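PDB 7M0O: 3-phosphoshikimate 1-carboxyvinyltransferase from Streptomyces sviceus, which probably transfers the enolpyruvyl group of phosphoenolpyruvate to the 5-hydroxyl of shikimate-3-phosphate, the sixth step of the chorismate pathway. Local coordinates for residues A[78-81]-A[82-86]; A[186-189]-A[190-193]; A[399-402]-A[403-407]. All blocks are in the same frame, centred on the assembly; numbering follows the deposited sequence.

Contact 1: A[78-81]-A[82-86]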
loop_
_atom_site.group_PDB
_atom_site.type_symbol
_atom_site.label_atom_id
_atom_site.label_comp_id
_atom_site.label_asym_id
_atom_site.label_seq_id
_atom_site.Cartn_x
_atom_site.Cartn_y
_atom_site.Cartn_z
ATOM N N GLY A 78 -3.064 8.357 13.031
ATOM C CA GLY A 78 -2.328 7.624 12.022
ATOM C C GLY A 78 -1.724 6.337 12.539
ATOM O O GLY A 78 -0.939 6.356 13.488
ATOM N N ALA A 79 -2.090 5.210 11.927
ATOM C CA ALA A 79 -1.612 3.921 12.413
ATOM C C ALA A 79 -0.109 3.777 12.213
ATOM O O ALA A 79 0.590 3.244 13.087
ATOM C CB ALA A 79 -2.354 2.784 11.716
ATOM N N THR A 80 0.406 4.239 11.072
ATOM C CA THR A 80 1.843 4.156 10.822
ATOM C C THR A 80 2.623 4.966 11.852
ATOM O O THR A 80 3.624 4.496 12.409
ATOM C CB THR A 80 2.165 4.652 9.407
ATOM O OG1 THR A 80 1.746 3.681 8.445
ATOM C CG2 THR A 80 3.662 4.886 9.273
ATOM N N THR A 81 2.200 6.209 12.083
ATOM C CA THR A 81 2.840 7.053 13.086
ATOM C C THR A 81 2.841 6.376 14.456
ATOM O O THR A 81 3.856 6.393 15.166
ATOM C CB THR A 81 2.124 8.403 13.160
ATOM O OG1 THR A 81 2.012 8.974 11.836
ATOM C CG2 THR A 81 2.859 9.367 14.073
ATOM N N ALA A 82 1.715 5.758 14.828
ATOM C CA ALA A 82 1.558 5.159 16.149
ATOM C C ALA A 82 2.430 3.931 16.361
ATOM O O ALA A 82 2.728 3.593 17.514
ATOM C CB ALA A 82 0.092 4.785 16.387
ATOM N N ARG A 83 2.844 3.253 15.291
ATOM C CA ARG A 83 3.712 2.088 15.425
ATOM C C ARG A 83 5.164 2.380 15.077
ATOM O O ARG A 83 6.065 1.920 15.786
ATOM C CB ARG A 83 3.201 0.943 14.544
ATOM C CG ARG A 83 1.813 0.489 14.937
ATOM C CD ARG A 83 1.032 0.007 13.725
ATOM N NE ARG A 83 -0.287 -0.491 14.101
ATOM C CZ ARG A 83 -1.179 -0.965 13.238
ATOM N NH1 ARG A 83 -0.902 -1.000 11.940
ATOM N NH2 ARG A 83 -2.349 -1.404 13.676
ATOM N N PHE A 84 5.419 3.165 14.027
ATOM C CA PHE A 84 6.795 3.386 13.583
ATOM C C PHE A 84 7.537 4.390 14.458
ATOM O O PHE A 84 8.738 4.230 14.689
ATOM C CB PHE A 84 6.820 3.869 12.132
ATOM C CG PHE A 84 6.587 2.789 11.118
ATOM C CD1 PHE A 84 6.266 1.493 11.506
ATOM C CD2 PHE A 84 6.703 3.070 9.763
ATOM C CE1 PHE A 84 6.054 0.505 10.563
ATOM C CE2 PHE A 84 6.488 2.084 8.805
ATOM C CZ PHE A 84 6.166 0.800 9.205
ATOM N N LEU A 85 6.883 5.459 14.915
ATOM C CA LEU A 85 7.602 6.418 15.754
ATOM C C LEU A 85 8.080 5.811 17.072
ATOM O O LEU A 85 9.232 6.067 17.452
ATOM C CB LEU A 85 6.745 7.670 15.989
ATOM C CG LEU A 85 6.718 8.673 14.837
ATOM C CD1 LEU A 85 6.168 10.006 15.308
ATOM C CD2 LEU A 85 8.103 8.870 14.218
ATOM N N PRO A 86 7.282 5.039 17.817
ATOM C CA PRO A 86 7.842 4.387 19.017
ATOM C C PRO A 86 8.988 3.456 18.705
ATOM O O PRO A 86 9.913 3.319 19.518
ATOM C CB PRO A 86 6.646 3.626 19.592
ATOM C CG PRO A 86 5.443 4.421 19.110
ATOM C CD PRO A 86 5.821 4.843 17.721
#
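Thr80 and Phe84 meet on the buried flank of the first turns of helix 79-90, the helix of a beta-alpha-beta unit between strands 70-74 and 95-99. The methyl CG2 of Thr80 lies 3.6 Å from CD2 of the Phe84 ring, the two side chains slanting across one another. One residue on, CG2 of Thr81 runs alongside the Leu85 side chain and touches CD1 at 3.6 Å. Both threonines hold this methyl anti to the backbone N (OG1 at chi1 -73° in Thr80, -52° in Thr81), so CG2 follows the helix toward the residue four places later. Phe39 of helix 34-45 packs on all four side chains, and Ala12 and Ala159 add to the wall around Phe84. The Arg83 flank is looser. Ala79, partly exposed, sets its CB over one face of the guanidinium, 4.1 Å from NH1 and offset toward the rim, while CD of Arg83 passes 3.3 Å from Ala79 O. The backbone shows the same contrast: Phe84 N bonds Thr80 O at 2.8 Å and nearly straight (166°), whereas Arg83 N has a weak bond to Ala79 O besides a bond to Thr80 O from above its carbonyl plane. Thr80 O thus accepts two N-H groups. Gly78, the N-cap residue, receives Ala82 N on its O at 3.0 Å. Both threonine hydroxyls have partners outside this turn: Thr80 OG1 bonds Lys8, predicted to bind both substrates, and Thr81 OG1 bonds Asp35. Arg83 touches Gln155 and lies near the like-charged Arg107, both predicted to bind phosphoenolpyruvate. The chemistry is consistent with a second-shell role, in which apolar methyls fix the threonines while a hydroxyl positions Lys8 NZ and Arg83 adds positive charge beside an anion pocket.

Contact 2: A[186-189]-A[190-193]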
loop_
_atom_site.group_PDB
_atom_site.type_symbol
_atom_site.label_atom_id
_atom_site.label_comp_id
_atom_site.label_asym_id
_atom_site.label_seq_id
_atom_site.Cartn_x
_atom_site.Cartn_y
_atom_site.Cartn_z
ATOM N N ILE A 186 8.189 -6.207 -0.343
ATOM C CA ILE A 186 8.349 -4.768 -0.558
ATOM C C ILE A 186 9.235 -4.158 0.524
ATOM O O ILE A 186 10.100 -3.317 0.233
ATOM C CB ILE A 186 6.973 -4.079 -0.618
ATOM C CG1 ILE A 186 6.206 -4.566 -1.852
ATOM C CG2 ILE A 186 7.105 -2.536 -0.618
ATOM C CD1 ILE A 186 4.769 -4.144 -1.837
ATOM N N THR A 187 9.042 -4.565 1.785
ATOM C CA THR A 187 9.885 -4.027 2.852
ATOM C C THR A 187 11.348 -4.384 2.615
ATOM O O THR A 187 12.237 -3.536 2.762
ATOM C CB THR A 187 9.433 -4.538 4.219
ATOM O OG1 THR A 187 8.083 -4.138 4.484
ATOM C CG2 THR A 187 10.338 -3.981 5.323
ATOM N N LEU A 188 11.618 -5.626 2.204
ATOM C CA LEU A 188 13.007 -6.024 2.008
ATOM C C LEU A 188 13.636 -5.289 0.830
ATOM O O LEU A 188 14.809 -4.908 0.889
ATOM C CB LEU A 188 13.103 -7.536 1.821
ATOM C CG LEU A 188 12.600 -8.380 2.994
ATOM C CD1 LEU A 188 12.965 -9.842 2.801
ATOM C CD2 LEU A 188 13.153 -7.880 4.316
ATOM N N ALA A 189 12.873 -5.071 -0.246
ATOM C CA ALA A 189 13.422 -4.354 -1.390
ATOM C C ALA A 189 13.736 -2.902 -1.038
ATOM O O ALA A 189 14.730 -2.337 -1.519
ATOM C CB ALA A 189 12.452 -4.423 -2.567
ATOM N N MET A 190 12.892 -2.274 -0.217
ATOM C CA MET A 190 13.155 -0.890 0.168
ATOM C C MET A 190 14.385 -0.803 1.065
ATOM O O MET A 190 15.217 0.104 0.915
ATOM C CB MET A 190 11.920 -0.287 0.842
ATOM C CG MET A 190 10.716 -0.155 -0.113
ATOM S SD MET A 190 9.268 0.638 0.609
ATOM C CE MET A 190 9.911 2.299 0.887
ATOM N N MET A 191 14.535 -1.754 1.991
ATOM C CA MET A 191 15.744 -1.794 2.804
ATOM C C MET A 191 16.988 -1.953 1.930
ATOM O O MET A 191 18.038 -1.365 2.226
ATOM C CB MET A 191 15.633 -2.913 3.844
ATOM C CG MET A 191 14.560 -2.672 4.939
ATOM S SD MET A 191 14.289 -4.080 6.044
ATOM C CE MET A 191 15.875 -4.131 6.895
ATOM N N ARG A 192 16.879 -2.708 0.823
ATOM C CA ARG A 192 18.011 -2.852 -0.097
ATOM C C ARG A 192 18.344 -1.527 -0.766
ATOM O O ARG A 192 19.523 -1.198 -0.945
ATOM C CB ARG A 192 17.726 -3.930 -1.153
ATOM C CG ARG A 192 17.844 -5.360 -0.648
ATOM C CD ARG A 192 17.862 -6.381 -1.791
ATOM N NE ARG A 192 16.544 -6.551 -2.398
ATOM C CZ ARG A 192 15.636 -7.434 -1.990
ATOM N NH1 ARG A 192 15.898 -8.236 -0.963
ATOM N NH2 ARG A 192 14.463 -7.519 -2.605
ATOM N N ALA A 193 17.322 -0.738 -1.123
ATOM C CA ALA A 193 17.571 0.582 -1.690
ATOM C C ALA A 193 18.276 1.499 -0.701
ATOM O O ALA A 193 18.967 2.438 -1.114
ATOM C CB ALA A 193 16.261 1.217 -2.159
#
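Ile186 and Met190 open the apolar contacts of helix 182-193: the two side chains run alongside each other, with CG2 of Ile186 4.0 Å from SD of Met190. Thr187 and Met191 repeat this one residue later, CG2 of Thr187 lying 4.0 Å from SD of Met191. Leu188 CD2 approaches that same Met191 sulfur more distantly, at 4.3 Å. Both methionines are extended to SD and then bend at chi3, near +66° in each, which sends the CE methyls away from this turn. Met190 packs on Ile10, Arg13 and Ala14 of helix 8-20, and Met191 on Leu161 and Leu162 of helix 155-163. Main-chain hydrogen bonds form the second group, a regular i to i+4 series from Met190 N on Ile186 O to Ala193 N on Ala189 O; Met191 N to Thr187 O, at 3.0 Å, is the straightest (166°). The polar side chains make the third. Arg192 folds back along the helix, its chain bent at chi3 (-74°), so that Leu188 O lies beneath the centre of one guanidinium face, 3.8 Å from the plane. Ala189 CA lies over the same face, 3.5 Å from NH2 of Arg192, and that nitrogen forms a salt bridge with Glu185. The Thr187 hydroxyl is hydrogen-bonded to Arg13, predicted to bind 3-phosphoshikimate, and to Thr158. Thus one flank of the helix is sulfur and methyl packing against neighbouring helices, and another carries the ion pair of the partly exposed Arg192; on the packed side, the Thr187 hydroxyl probably steadies the Arg13 guanidinium from the second shell.

Contact 3: A[399-402]-A[403-407]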
loop_
_atom_site.group_PDB
_atom_site.type_symbol
_atom_site.label_atom_id
_atom_site.label_comp_id
_atom_site.label_asym_id
_atom_site.label_seq_id
_atom_site.Cartn_x
_atom_site.Cartn_y
_atom_site.Cartn_z
ATOM N N GLU A 399 -12.937 12.800 -8.584
ATOM C CA GLU A 399 -12.422 13.974 -9.282
ATOM C C GLU A 399 -11.428 13.569 -10.362
ATOM O O GLU A 399 -11.532 14.007 -11.516
ATOM C CB GLU A 399 -11.772 14.932 -8.284
ATOM C CG GLU A 399 -12.721 15.420 -7.219
ATOM C CD GLU A 399 -12.028 15.753 -5.901
ATOM O OE1 GLU A 399 -10.781 15.853 -5.868
ATOM O OE2 GLU A 399 -12.747 15.923 -4.900
ATOM N N ALA A 400 -10.474 12.706 -10.002
ATOM C CA ALA A 400 -9.460 12.251 -10.951
ATOM C C ALA A 400 -10.084 11.524 -12.132
ATOM O O ALA A 400 -9.650 11.700 -13.273
ATOM C CB ALA A 400 -8.457 11.335 -10.256
ATOM N N PHE A 401 -11.088 10.682 -11.879
ATOM C CA PHE A 401 -11.689 9.931 -12.970
ATOM C C PHE A 401 -12.526 10.843 -13.855
ATOM O O PHE A 401 -12.547 10.671 -15.080
ATOM C CB PHE A 401 -12.529 8.769 -12.419
ATOM C CG PHE A 401 -12.780 7.681 -13.433
ATOM C CD1 PHE A 401 -11.773 6.787 -13.763
ATOM C CD2 PHE A 401 -14.009 7.571 -14.075
ATOM C CE1 PHE A 401 -11.987 5.784 -14.698
ATOM C CE2 PHE A 401 -14.233 6.571 -15.015
ATOM C CZ PHE A 401 -13.223 5.681 -15.329
ATOM N N ALA A 402 -13.189 11.835 -13.257
ATOM C CA ALA A 402 -13.902 12.822 -14.055
ATOM C C ALA A 402 -12.952 13.546 -15.002
ATOM O O ALA A 402 -13.297 13.803 -16.162
ATOM C CB ALA A 402 -14.620 13.813 -13.136
ATOM N N GLU A 403 -11.746 13.865 -14.522
ATOM C CA GLU A 403 -10.739 14.527 -15.345
ATOM C C GLU A 403 -10.274 13.625 -16.481
ATOM O O GLU A 403 -10.097 14.088 -17.616
ATOM C CB GLU A 403 -9.559 14.945 -14.478
ATOM C CG GLU A 403 -8.480 15.721 -15.209
ATOM C CD GLU A 403 -7.363 16.197 -14.289
ATOM O OE1 GLU A 403 -7.014 15.479 -13.327
ATOM O OE2 GLU A 403 -6.835 17.305 -14.522
ATOM N N LEU A 404 -10.076 12.333 -16.193
ATOM C CA LEU A 404 -9.745 11.390 -17.256
ATOM C C LEU A 404 -10.848 11.353 -18.309
ATOM O O LEU A 404 -10.573 11.359 -19.518
ATOM C CB LEU A 404 -9.494 10.001 -16.653
ATOM C CG LEU A 404 -9.200 8.872 -17.655
ATOM C CD1 LEU A 404 -7.855 9.068 -18.301
ATOM C CD2 LEU A 404 -9.269 7.531 -16.964
ATOM N N ARG A 405 -12.108 11.351 -17.864
ATOM C CA ARG A 405 -13.246 11.302 -18.776
ATOM C C ARG A 405 -13.231 12.481 -19.737
ATOM O O ARG A 405 -13.474 12.324 -20.940
ATOM C CB ARG A 405 -14.548 11.310 -17.977
ATOM C CG ARG A 405 -14.849 10.062 -17.196
ATOM C CD ARG A 405 -16.259 10.169 -16.637
ATOM N NE ARG A 405 -17.179 10.681 -17.647
ATOM C CZ ARG A 405 -18.052 9.928 -18.305
ATOM N NH1 ARG A 405 -18.129 8.628 -18.050
ATOM N NH2 ARG A 405 -18.852 10.478 -19.209
ATOM N N ARG A 406 -12.977 13.679 -19.210
ATOM C CA ARG A 406 -12.950 14.874 -20.045
ATOM C C ARG A 406 -11.770 14.871 -21.010
ATOM O O ARG A 406 -11.865 15.453 -22.097
ATOM C CB ARG A 406 -12.910 16.116 -19.162
ATOM C CG ARG A 406 -14.183 16.294 -18.352
ATOM C CD ARG A 406 -14.189 17.622 -17.598
ATOM N NE ARG A 406 -13.208 17.666 -16.523
ATOM C CZ ARG A 406 -13.443 17.274 -15.274
ATOM N NH1 ARG A 406 -14.643 16.805 -14.936
ATOM N NH2 ARG A 406 -12.478 17.363 -14.357
ATOM N N GLY A 407 -10.656 14.247 -20.632
ATOM C CA GLY A 407 -9.505 14.150 -21.507
ATOM C C GLY A 407 -9.621 13.018 -22.513
ATOM O O GLY A 407 -10.649 12.864 -23.170
#
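This contact lies on the C-terminal helix 397-406, at the surface of the EPSP synthase fold, and its inner flank is carried by Phe401 and Leu404. CD2 of Leu404 meets CE1 of the Phe401 ring at 3.9 Å, the side chains slanting across each other. Across the ring, CG of Arg405 lies 4.1 Å from CD2 of Phe401. With CG anti to the backbone N (chi1 -160°), Phe401 swings its ring to where Leu404 and Ala373 and Val374 of helix 366-375 meet it; the ring of Phe397 meets it too. Replacing Phe401 by an alanine would probably open a gap against helix 366-375 and leave Leu404 CD2 and the Arg405 methylene without the ring they lean on. Leu404 also packs on Phe229 and Ala232 of helix 223-235. Four i to i+4 main-chain bonds join 399-402 to 403-407, Arg405 N to Phe401 O being the shortest at 2.9 Å. On the exposed flank Arg406 bends at chi3 (-69°) and folds back over the helix: Ala402 O lies 3.5 Å from the guanidinium plane, toward its rim, and NH1 is 3.5 Å from Ala402 CB.

Overall arrangement
Contacts 1 and 2 belong to the same half of the molecule, each close to predicted substrate-binding residues: their centres are 19 Å apart and their nearest atoms about 7 Å, without touching. Helices 8-20 and 155-163 bridge them, each receiving side chains from both. Through helix 8-20, contact 1 reaches Lys8, predicted to bind both substrates, and contact 2 reaches Arg13; Thr80 to Lys8 and Thr187 to Arg13 are each about 3 Å between side chains, so both contacts probably serve the shikimate-phosphate site from the second shell. Contact 3 is remote, its centre 34 Å from each of the other two; it lies across the chain's centre from contact 2, at the surface and away from the predicted sites.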